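PDB 2HJ1: protein RnfH from Haemophilus influenzae, which is of unknown function but belongs to the RnfH family of ubiquitin-like proteins and crystallises as a domain-swapped dimer. Local coordinates for residues R24-S29 and L48-E53. Numbering follows the deposited sequence.
Sequences RYYLKS and LSQFPE. With SO4 (sulfate ion), chain F.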
ATOM      1  N   ARG B  24       8.011   4.191 -19.706  0.50 52.05           N
ATOM      2  CA  ARG B  24       7.030   3.088 -19.955  0.50 50.13           C
ATOM      3  C   ARG B  24       6.887   2.140 -18.766  0.50 48.33           C
ATOM      4  O   ARG B  24       7.582   1.125 -18.639  0.50 48.85           O
ATOM      5  CB  ARG B  24       7.225   2.335 -21.286  0.50 50.30           C
ATOM      6  CG  ARG B  24       6.091   1.345 -21.626  0.50 51.06           C
ATOM      7  CD  ARG B  24       4.702   1.950 -21.483  0.50 48.63           C
ATOM      8  NE  ARG B  24       4.021   1.551 -20.242  0.50 47.73           N
ATOM      9  CZ  ARG B  24       3.048   0.645 -20.157  0.50 44.24           C
ATOM     10  NH1 ARG B  24       2.529   0.365 -18.979  0.50 45.35           N
ATOM     11  NH2 ARG B  24       2.612  -0.007 -21.225  0.50 44.62           N
ATOM     12  N   TYR B  25       5.943   2.513 -17.916  1.00 46.01           N
ATOM     13  CA  TYR B  25       5.679   1.895 -16.634  1.00 41.55           C
ATOM     14  C   TYR B  25       5.376   0.373 -16.780  1.00 38.79           C
ATOM     15  O   TYR B  25       4.701  -0.055 -17.709  1.00 38.08           O
ATOM     16  CB  TYR B  25       4.440   2.588 -16.078  1.00 38.02           C
ATOM     17  CG  TYR B  25       4.578   4.087 -15.826  1.00 37.36           C
ATOM     18  CD1 TYR B  25       5.848   4.678 -15.592  1.00 36.48           C
ATOM     19  CD2 TYR B  25       3.438   4.905 -15.714  1.00 35.39           C
ATOM     20  CE1 TYR B  25       5.966   6.058 -15.314  1.00 33.96           C
ATOM     21  CE2 TYR B  25       3.547   6.287 -15.430  1.00 35.68           C
ATOM     22  CZ  TYR B  25       4.815   6.848 -15.245  1.00 36.81           C
ATOM     23  OH  TYR B  25       4.931   8.195 -14.943  1.00 37.68           O
ATOM     24  N   TYR B  26       5.798  -0.400 -15.806  1.00 37.27           N
ATOM     25  CA  TYR B  26       5.348  -1.780 -15.642  1.00 35.99           C
ATOM     26  C   TYR B  26       4.312  -1.829 -14.559  1.00 36.13           C
ATOM     27  O   TYR B  26       4.610  -1.472 -13.418  1.00 34.57           O
ATOM     28  CB  TYR B  26       6.551  -2.641 -15.233  1.00 34.21           C
ATOM     29  CG  TYR B  26       6.249  -4.118 -15.031  1.00 33.80           C
ATOM     30  CD1 TYR B  26       6.593  -5.057 -16.012  1.00 31.31           C
ATOM     31  CD2 TYR B  26       5.648  -4.569 -13.844  1.00 32.80           C
ATOM     32  CE1 TYR B  26       6.378  -6.444 -15.798  1.00 31.34           C
ATOM     33  CE2 TYR B  26       5.377  -5.927 -13.648  1.00 32.26           C
ATOM     34  CZ  TYR B  26       5.738  -6.844 -14.626  1.00 32.51           C
ATOM     35  OH  TYR B  26       5.525  -8.171 -14.387  1.00 32.13           O
ATOM     36  N   LEU B  27       3.111  -2.303 -14.899  1.00 35.76           N
ATOM     37  CA  LEU B  27       2.002  -2.411 -13.980  1.00 37.50           C
ATOM     38  C   LEU B  27       1.172  -3.631 -14.385  1.00 36.80           C
ATOM     39  O   LEU B  27       0.430  -3.568 -15.343  1.00 37.86           O
ATOM     40  CB  LEU B  27       1.156  -1.130 -14.071  1.00 37.32           C
ATOM     41  CG  LEU B  27       1.503   0.297 -13.546  1.00 42.10           C
ATOM     42  CD1 LEU B  27       2.655   0.471 -12.595  1.00 42.15           C
ATOM     43  CD2 LEU B  27       1.520   1.459 -14.577  1.00 41.83           C
ATOM     44  N   LYS B  28       1.273  -4.722 -13.648  1.00 36.15           N
ATOM     45  CA  LYS B  28       0.620  -5.988 -14.031  1.00 36.81           C
ATOM     46  C   LYS B  28      -0.030  -6.652 -12.848  1.00 36.08           C
ATOM     47  O   LYS B  28       0.516  -6.647 -11.763  1.00 36.33           O
ATOM     48  CB  LYS B  28       1.618  -6.977 -14.676  1.00 35.99           C
ATOM     49  CG  LYS B  28       2.172  -6.436 -15.973  1.00 37.58           C
ATOM     50  CD  LYS B  28       2.379  -7.467 -16.999  1.00 39.66           C
ATOM     51  CE  LYS B  28       2.871  -6.841 -18.273  1.00 40.32           C
ATOM     52  NZ  LYS B  28       3.731  -7.789 -19.119  1.00 37.98           N
ATOM     53  N   SER B  29      -1.196  -7.233 -13.093  1.00 34.95           N
ATOM     54  CA  SER B  29      -1.930  -7.979 -12.125  1.00 35.52           C
ATOM     55  C   SER B  29      -1.813  -9.465 -12.502  1.00 35.77           C
ATOM     56  O   SER B  29      -1.814  -9.803 -13.695  1.00 35.15           O
ATOM     57  CB  SER B  29      -3.412  -7.474 -12.115  1.00 36.64           C
ATOM     58  OG  SER B  29      -4.179  -8.295 -11.266  1.00 41.54           O
ATOM     59  N   LEU B  48      12.112  -9.451 -13.715  1.00 35.19           N
ATOM     60  CA  LEU B  48      13.567  -9.385 -13.582  1.00 37.18           C
ATOM     61  C   LEU B  48      14.269  -9.638 -14.901  1.00 37.30           C
ATOM     62  O   LEU B  48      15.347  -9.132 -15.088  1.00 37.85           O
ATOM     63  CB  LEU B  48      14.108 -10.318 -12.497  1.00 36.21           C
ATOM     64  CG  LEU B  48      13.467 -10.169 -11.135  1.00 36.95           C
ATOM     65  CD1 LEU B  48      13.991 -11.287 -10.220  1.00 40.50           C
ATOM     66  CD2 LEU B  48      13.680  -8.793 -10.539  1.00 34.57           C
ATOM     67  N   SER B  49      13.653 -10.394 -15.813  1.00 38.40           N
ATOM     68  CA  SER B  49      14.186 -10.518 -17.198  1.00 39.94           C
ATOM     69  C   SER B  49      13.996  -9.251 -18.038  1.00 39.95           C
ATOM     70  O   SER B  49      14.893  -8.854 -18.795  1.00 40.51           O
ATOM     71  CB  SER B  49      13.572 -11.728 -17.915  1.00 40.81           C
ATOM     72  OG  SER B  49      13.761 -12.885 -17.097  1.00 45.91           O
ATOM     73  N   GLN B  50      12.842  -8.598 -17.899  1.00 38.98           N
ATOM     74  CA  GLN B  50      12.585  -7.379 -18.633  1.00 38.61           C
ATOM     75  C   GLN B  50      13.466  -6.233 -18.107  1.00 39.32           C
ATOM     76  O   GLN B  50      13.914  -5.389 -18.877  1.00 40.44           O
ATOM     77  CB  GLN B  50      11.099  -7.013 -18.528  1.00 38.05           C
ATOM     78  CG  GLN B  50      10.711  -5.784 -19.373  1.00 37.18           C
ATOM     79  CD  GLN B  50       9.229  -5.517 -19.343  1.00 37.22           C
ATOM     80  OE1 GLN B  50       8.459  -6.284 -18.748  1.00 36.65           O
ATOM     81  NE2 GLN B  50       8.812  -4.420 -19.962  1.00 32.93           N
ATOM     82  N   PHE B  51      13.681  -6.165 -16.801  1.00 39.33           N
ATOM     83  CA  PHE B  51      14.515  -5.095 -16.248  1.00 40.08           C
ATOM     84  C   PHE B  51      15.658  -5.684 -15.437  1.00 41.03           C
ATOM     85  O   PHE B  51      15.553  -5.780 -14.226  1.00 40.22           O
ATOM     86  CB  PHE B  51      13.676  -4.188 -15.364  1.00 39.79           C
ATOM     87  CG  PHE B  51      12.474  -3.597 -16.064  1.00 38.72           C
ATOM     88  CD1 PHE B  51      12.610  -2.490 -16.889  1.00 43.16           C
ATOM     89  CD2 PHE B  51      11.217  -4.142 -15.888  1.00 35.80           C
ATOM     90  CE1 PHE B  51      11.489  -1.943 -17.543  1.00 42.46           C
ATOM     91  CE2 PHE B  51      10.122  -3.596 -16.511  1.00 35.81           C
ATOM     92  CZ  PHE B  51      10.256  -2.496 -17.329  1.00 38.60           C
ATOM     93  N   PRO B  52      16.760  -6.076 -16.110  1.00 42.41           N
ATOM     94  CA  PRO B  52      17.836  -6.740 -15.374  1.00 42.34           C
ATOM     95  C   PRO B  52      18.605  -5.821 -14.398  1.00 42.06           C
ATOM     96  O   PRO B  52      19.372  -6.325 -13.557  1.00 41.22           O
ATOM     97  CB  PRO B  52      18.719  -7.307 -16.478  1.00 42.59           C
ATOM     98  CG  PRO B  52      18.533  -6.401 -17.632  1.00 44.05           C
ATOM     99  CD  PRO B  52      17.090  -5.902 -17.545  1.00 42.94           C
ATOM    100  N   GLU B  53      18.362  -4.506 -14.464  1.00 40.67           N
ATOM    101  CA  GLU B  53      18.876  -3.583 -13.459  1.00 41.15           C
ATOM    102  C   GLU B  53      18.210  -3.705 -12.083  1.00 39.70           C
ATOM    103  O   GLU B  53      18.742  -3.196 -11.125  1.00 40.17           O
ATOM    104  CB  GLU B  53      18.747  -2.136 -13.928  1.00 42.65           C
ATOM    105  CG  GLU B  53      17.250  -1.733 -14.121  1.00 46.45           C
ATOM    106  CD  GLU B  53      16.759  -1.861 -15.574  1.00 50.87           C
ATOM    107  OE1 GLU B  53      16.198  -0.869 -16.074  1.00 58.12           O
ATOM    108  OE2 GLU B  53      16.941  -2.895 -16.236  1.00 49.37           O
TER
HETATM  109  S   SO4 F 204      10.456  -1.881 -22.325  0.70 68.12           S
HETATM  110  O1  SO4 F 204       9.064  -2.213 -22.588  0.70 67.83           O
HETATM  111  O2  SO4 F 204      10.984  -2.807 -21.319  0.70 62.61           O
HETATM  112  O3  SO4 F 204      11.250  -2.013 -23.557  0.70 67.18           O
HETATM  113  O4  SO4 F 204      10.470  -0.475 -21.933  0.70 66.78           O
HETATM  114  O   HOH W   1       5.811  -6.028 -19.487  1.00 39.32           O
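Tyr-26 of strand 26-33 meets Gln-50, the last residue of helix 47-50, and Phe-51 just beyond it through CD1 and CE1 of its ring and, toward Phe-51, also through CB. Tyr-26 CD1 lies 3.9 Å from Phe-51 CE2 and approaches the phenylalanine at the ring edge, near the plane, an apolar contact that CB of Tyr-26 shares. The amide oxygen of Gln-50 reaches the edge of the Tyr-26 ring close to its plane, Gln-50 OE1 3.5 Å from Tyr-26 CD1, while the amide itself is turned 66° from that ring. Gln-50 gets there because its chain is fully stretched, CG anti to the backbone N (chi1 -175°) and chi2 likewise anti. On the way its CG passes over one face of Phe-51, toward the rim. Gln-50 OE1 accepts from a water, 2.8 Å away, which accepts in turn from Lys-28 NZ. Gln-50 NE2 donates an almost straight bond (173°) to O2 of a sulfate, an ion probably taken from the crystallisation liquor. Lys-28, two residues along the strand, lays its CG over a face of Tyr-26. Tyr-26 also touches Ile-17 of the antiparallel strand 12-19 and Ser-45 of helix 38-45, and Phe-51 packs against the rings of Tyr-19 and Phe-21. The contact thus packs the end of helix 47-50 and the residue after it on the hairpin of strands 12-19 and 26-33, within a family assigned to the ubiquitin clan.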